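Local coordinates for protein transcriptional activator TenA-1 (Sulfolobus solfataricus P2, PDB 2QZC) that is probably a thiaminase-like enzyme of the TenA family with an all-helical, heme oxygenase-like fold, at residues A[25-28]-A[29-33]; A[113-116]-A[117-121]. All coordinates share one frame; numbering follows the deposited sequence. Where two conformers were deposited one is given.

Contact 1 (A[25-28]-A[29-33]); sequences HEFI and LKMRD
Met-31, a selenomethionine, packs against Phe-27 one helical turn earlier. Its CB lies 3.5 Å from Ile-28 O. CG comes next and faces Phe-27 O. It stands anti to the carbonyl carbon of its own residue (chi1 -76°), which sends the chain back toward the start of the helix. SE is 3.9 Å from Phe-27 CE1. The line from the ring centroid to SE is 68° off the ring normal, an oblique approach. This is a Met-aromatic contact. The chain then bends, and the terminal CE reaches the ring edge near its plane, 3.8 Å from Phe-27 CE1. The same methyl touches Ile-28 CG1 at 4.1 Å.

The first turn of the helix is fixed at its N-cap. His-25 ND1 accepts from Phe-27 N at 3.0 Å, in the plane of the imidazole and nearly straight (171°). His-25 NE2 is hydrogen-bonded to Asp-204, so both ring nitrogens are engaged. Regular i to i+4 backbone bonds follow, beginning with Leu-29 N to His-25 O.

On another side, in the conformer given, Glu-26 CG lies beside Lys-30 CD. Their charged atoms do not meet, and Lys-30 NZ bonds to Ser-35 instead.

Helix 26-32 lies against helix 186-208, where Trp-203 stacks on Phe-27. Ile-28 packs on Val-144 of helix 127-148, and Met-31 reaches Tyr-156 and Trp-159 of helix 154-164.

Contact 2 (A[113-116]-A[117-121]); sequences YAYT and RHLYY
Arg-117 puts its CD over one face of the ring of Tyr-113, one helical turn earlier, and carries its guanidinium past the ring edge. The CD makes a CH-pi contact, 3.9 Å from the Tyr-113 ring centroid and 16° off the normal. The guanidinium passes outside the rim, beside CE1, CZ and OH of the tyrosine. In this conformer, one of two, the two planes are 36° apart, so the groups are tilted rather than flat on each other. A bend at chi2 turns the arginine chain back toward Tyr-113 and Thr-116.

Arg-117 NH1 donates to Thr-116 OG1 at 3.2 Å. The hydroxyl lies at the guanidinium edge, in its plane. In this conformer the bond would help to set the rotation of the group. Thr-116 OG1 sits between its backbone N and carbonyl carbon (chi1 63°). That places it close to the preceding turn, where it is hydrogen-bonded to Asn-112 O and lies 3.0 Å from Tyr-113 O.

The i to i+4 bonds of helix 110-125 set the one-turn spacing of Tyr-113 and Arg-117, with Arg-117 N donating to Tyr-113 O at 3.0 Å. This helix belongs to the all-helical, heme oxygenase-like fold of TenA proteins. Its buried side carries Tyr-115, His-118 and Leu-119. His-118 CD2 meets the edge of the Tyr-115 ring, 4.1 Å from Tyr-115 CD1. Leu-119 CD2 approaches the same ring obliquely, 4.3 Å from Tyr-115 CE1.

A second shell positions these groups. Glu-199 and Ser-195 of helix 186-208 bond to Tyr-115 OH and His-118 NE2, respectively. Asp-54 of helix 38-63 bonds to Tyr-120 OH and forms a long, weak ion pair with Arg-117 NH1.

How the contacts relate
Both contacts are local, and neither closes a long loop. From the N terminus, contact 1 comes first, in the short helix 26-32. The chain then runs through helices 38-63, 68-78, 85-95 and 100-105 before contact 2 in helix 110-125. The two are in series and neither nest nor cross. Their centres are 25 Å apart, and their nearest atoms about 12 Å apart, so they do not touch. Contact 1 also meets helix 154-164, whereas contact 2 leans on helix 38-63. Helices 127-148 and 186-208 pack against both, and thus bridge the helix near the N terminus and the mid-chain helix.

Contact 1 (A[25-28]-A[29-33])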
loop_
_atom_site.group_PDB
_atom_site.type_symbol
_atom_site.label_atom_id
_atom_site.label_comp_id
_atom_site.label_asym_id
_atom_site.label_seq_id
_atom_site.Cartn_x
_atom_site.Cartn_y
_atom_site.Cartn_z
ATOM N N HIS A 25 16.362 26.412 3.318
ATOM C CA HIS A 25 16.815 26.385 4.710
ATOM C C HIS A 25 18.353 26.329 4.802
ATOM O O HIS A 25 19.000 25.753 3.932
ATOM C CB HIS A 25 16.248 25.116 5.398
ATOM C CG HIS A 25 16.307 25.151 6.887
ATOM N ND1 HIS A 25 17.446 24.865 7.620
ATOM C CD2 HIS A 25 15.325 25.400 7.784
ATOM C CE1 HIS A 25 17.157 24.988 8.906
ATOM N NE2 HIS A 25 15.874 25.318 9.031
ATOM N N GLU A 26 18.892 26.919 5.868
ATOM C CA GLU A 26 20.329 26.865 6.192
ATOM C C GLU A 26 20.907 25.460 5.985
ATOM O O GLU A 26 21.986 25.291 5.419
ATOM C CB GLU A 26 20.547 27.302 7.635
ATOM C CG GLU A 26 21.991 27.223 8.141
ATOM C CD GLU A 26 22.162 27.706 9.569
ATOM O OE1 GLU A 26 21.187 28.167 10.203
ATOM O OE2 GLU A 26 23.311 27.598 10.056
ATOM N N PHE A 27 20.205 24.439 6.468
ATOM C CA PHE A 27 20.651 23.047 6.343
ATOM C C PHE A 27 20.926 22.717 4.872
ATOM O O PHE A 27 21.939 22.097 4.548
ATOM C CB PHE A 27 19.575 22.102 6.911
ATOM C CG PHE A 27 19.977 20.650 6.981
ATOM C CD1 PHE A 27 19.928 19.815 5.849
ATOM C CD2 PHE A 27 20.318 20.068 8.190
ATOM C CE1 PHE A 27 20.237 18.446 5.933
ATOM C CE2 PHE A 27 20.635 18.713 8.280
ATOM C CZ PHE A 27 20.602 17.901 7.136
ATOM N N ILE A 28 19.995 23.083 3.999
ATOM C CA ILE A 28 20.109 22.848 2.558
ATOM C C ILE A 28 21.226 23.679 1.918
ATOM O O ILE A 28 21.971 23.160 1.070
ATOM C CB ILE A 28 18.763 23.138 1.863
ATOM C CG1 ILE A 28 17.767 22.050 2.309
ATOM C CG2 ILE A 28 18.897 23.243 0.319
ATOM C CD1 ILE A 28 16.308 22.484 2.058
ATOM N N LEU A 29 21.342 24.945 2.314
ATOM C CA LEU A 29 22.424 25.805 1.804
ATOM C C LEU A 29 23.779 25.223 2.161
ATOM O O LEU A 29 24.705 25.274 1.333
ATOM C CB LEU A 29 22.296 27.226 2.355
ATOM C CG LEU A 29 21.000 27.991 2.058
ATOM C CD1 LEU A 29 21.007 29.451 2.644
ATOM C CD2 LEU A 29 20.673 27.969 0.561
ATOM N N LYS A 30 23.905 24.635 3.355
ATOM C CA LYS A 30 25.158 24.015 3.797
ATOM C C LYS A 30 25.409 22.687 3.092
ATOM O O LYS A 30 26.565 22.290 2.930
ATOM C CB LYS A 30 25.254 23.892 5.303
ATOM C CG LYS A 30 25.237 25.247 6.004
ATOM C CD LYS A 30 25.475 25.153 7.492
ATOM C CE LYS A 30 26.964 24.940 7.804
ATOM N NZ LYS A 30 27.886 26.046 7.305
HETATM N N MSE A 31 24.348 21.973 2.679
HETATM C CA MSE A 31 24.546 20.791 1.816
HETATM C C MSE A 31 25.086 21.216 0.439
HETATM O O MSE A 31 25.995 20.589 -0.106
HETATM C CB MSE A 31 23.268 19.934 1.636
HETATM C CG MSE A 31 22.978 19.102 2.831
HETATM SE SE MSE A 31 21.693 17.691 2.411
HETATM C CE MSE A 31 20.231 18.750 2.101
ATOM N N ARG A 32 24.502 22.272 -0.108
ATOM C CA ARG A 32 24.861 22.768 -1.446
ATOM C C ARG A 32 26.310 23.250 -1.477
ATOM O O ARG A 32 26.986 22.993 -2.480
ATOM C CB ARG A 32 23.920 23.888 -1.902
ATOM C CG ARG A 32 24.280 24.560 -3.249
ATOM C CD ARG A 32 24.258 23.617 -4.389
ATOM N NE ARG A 32 24.660 24.274 -5.630
ATOM C CZ ARG A 32 25.920 24.522 -5.991
ATOM N NH1 ARG A 32 26.958 24.239 -5.205
ATOM N NH2 ARG A 32 26.154 25.114 -7.168
ATOM N N ASP A 33 26.780 23.948 -0.446
ATOM C CA ASP A 33 28.208 24.403 -0.446
ATOM C C ASP A 33 29.142 23.376 0.150
ATOM O O ASP A 33 30.344 23.604 0.252
ATOM C CB ASP A 33 28.378 25.815 0.143
ATOM C CG ASP A 33 28.199 25.919 1.621
ATOM O OD1 ASP A 33 28.127 24.935 2.350
ATOM O OD2 ASP A 33 28.159 27.095 2.087
#

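Contact 2 (A[113-116]-A[117-121])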
loop_
_atom_site.group_PDB
_atom_site.type_symbol
_atom_site.label_atom_id
_atom_site.label_comp_id
_atom_site.label_asym_id
_atom_site.label_seq_id
_atom_site.Cartn_x
_atom_site.Cartn_y
_atom_site.Cartn_z
ATOM N N TYR A 113 8.688 13.388 16.049
ATOM C CA TYR A 113 7.561 12.710 16.712
ATOM C C TYR A 113 6.243 13.371 16.329
ATOM O O TYR A 113 5.265 12.759 15.871
ATOM C CB TYR A 113 7.744 12.673 18.240
ATOM C CG TYR A 113 6.678 11.785 18.868
ATOM C CD1 TYR A 113 6.807 10.415 18.857
ATOM C CD2 TYR A 113 5.543 12.303 19.413
ATOM C CE1 TYR A 113 5.823 9.583 19.358
ATOM C CE2 TYR A 113 4.523 11.460 19.924
ATOM C CZ TYR A 113 4.695 10.108 19.907
ATOM O OH TYR A 113 3.691 9.272 20.343
ATOM N N ALA A 114 6.195 14.694 16.482
ATOM C CA ALA A 114 4.993 15.446 16.153
ATOM C C ALA A 114 4.598 15.322 14.681
ATOM O O ALA A 114 3.408 15.165 14.343
ATOM C CB ALA A 114 5.219 16.955 16.501
ATOM N N TYR A 115 5.581 15.415 13.807
ATOM C CA TYR A 115 5.356 15.394 12.364
ATOM C C TYR A 115 4.778 14.040 11.936
ATOM O O TYR A 115 3.772 13.959 11.179
ATOM C CB TYR A 115 6.633 15.728 11.634
ATOM C CG TYR A 115 6.552 16.040 10.143
ATOM C CD1 TYR A 115 5.355 16.136 9.424
ATOM C CD2 TYR A 115 7.734 16.380 9.475
ATOM C CE1 TYR A 115 5.332 16.467 8.068
ATOM C CE2 TYR A 115 7.708 16.744 8.124
ATOM C CZ TYR A 115 6.501 16.787 7.419
ATOM O OH TYR A 115 6.507 17.124 6.080
ATOM N N THR A 116 5.407 12.979 12.434
ATOM C CA THR A 116 4.862 11.648 12.117
ATOM C C THR A 116 3.438 11.479 12.654
ATOM O O THR A 116 2.585 10.926 11.972
ATOM C CB THR A 116 5.798 10.522 12.570
ATOM O OG1 THR A 116 5.939 10.561 13.995
ATOM C CG2 THR A 116 7.149 10.573 11.851
ATOM N N ARG A 117 3.170 11.929 13.893
ATOM C CA ARG A 117 1.817 11.810 14.435
ATOM C C ARG A 117 0.798 12.648 13.666
ATOM O O ARG A 117 -0.390 12.269 13.557
ATOM C CB ARG A 117 1.787 12.030 15.958
ATOM C CG ARG A 117 2.072 10.784 16.759
ATOM C CD ARG A 117 3.365 10.089 16.420
ATOM N NE ARG A 117 3.568 8.902 17.243
ATOM C CZ ARG A 117 4.496 7.979 17.005
ATOM N NH1 ARG A 117 5.336 8.081 15.991
ATOM N NH2 ARG A 117 4.599 6.970 17.844
ATOM N N HIS A 118 1.240 13.776 13.121
ATOM C CA HIS A 118 0.419 14.648 12.229
ATOM C C HIS A 118 -0.021 13.849 10.980
ATOM O O HIS A 118 -1.193 13.829 10.612
ATOM C CB HIS A 118 1.290 15.868 11.871
ATOM C CG HIS A 118 0.806 16.754 10.758
ATOM N ND1 HIS A 118 -0.246 17.641 10.883
ATOM C CD2 HIS A 118 1.347 16.971 9.534
ATOM C CE1 HIS A 118 -0.322 18.352 9.768
ATOM N NE2 HIS A 118 0.634 17.977 8.946
ATOM N N LEU A 119 0.929 13.166 10.324
ATOM C CA LEU A 119 0.599 12.356 9.124
ATOM C C LEU A 119 -0.376 11.244 9.482
ATOM O O LEU A 119 -1.323 11.008 8.750
ATOM C CB LEU A 119 1.856 11.783 8.462
ATOM C CG LEU A 119 2.831 12.819 7.921
ATOM C CD1 LEU A 119 4.032 12.074 7.310
ATOM C CD2 LEU A 119 2.179 13.730 6.882
ATOM N N TYR A 120 -0.134 10.534 10.606
ATOM C CA TYR A 120 -1.069 9.490 10.988
ATOM C C TYR A 120 -2.467 10.026 11.247
ATOM O O TYR A 120 -3.472 9.354 10.904
ATOM C CB TYR A 120 -0.578 8.713 12.231
ATOM C CG TYR A 120 0.538 7.706 12.023
ATOM C CD1 TYR A 120 0.298 6.539 11.325
ATOM C CD2 TYR A 120 1.832 7.886 12.561
ATOM C CE1 TYR A 120 1.275 5.582 11.198
ATOM C CE2 TYR A 120 2.813 6.926 12.434
ATOM C CZ TYR A 120 2.543 5.786 11.692
ATOM O OH TYR A 120 3.520 4.830 11.593
ATOM N N TYR A 121 -2.571 11.178 11.907
ATOM C CA TYR A 121 -3.855 11.756 12.258
ATOM C C TYR A 121 -4.710 11.926 11.009
ATOM O O TYR A 121 -5.877 11.465 10.975
ATOM C CB TYR A 121 -3.666 13.089 13.017
ATOM C CG TYR A 121 -4.984 13.796 13.261
ATOM C CD1 TYR A 121 -5.825 13.357 14.246
ATOM C CD2 TYR A 121 -5.375 14.883 12.523
ATOM C CE1 TYR A 121 -7.069 13.962 14.475
ATOM C CE2 TYR A 121 -6.618 15.496 12.738
ATOM C CZ TYR A 121 -7.447 15.039 13.728
ATOM O OH TYR A 121 -8.673 15.648 13.944
#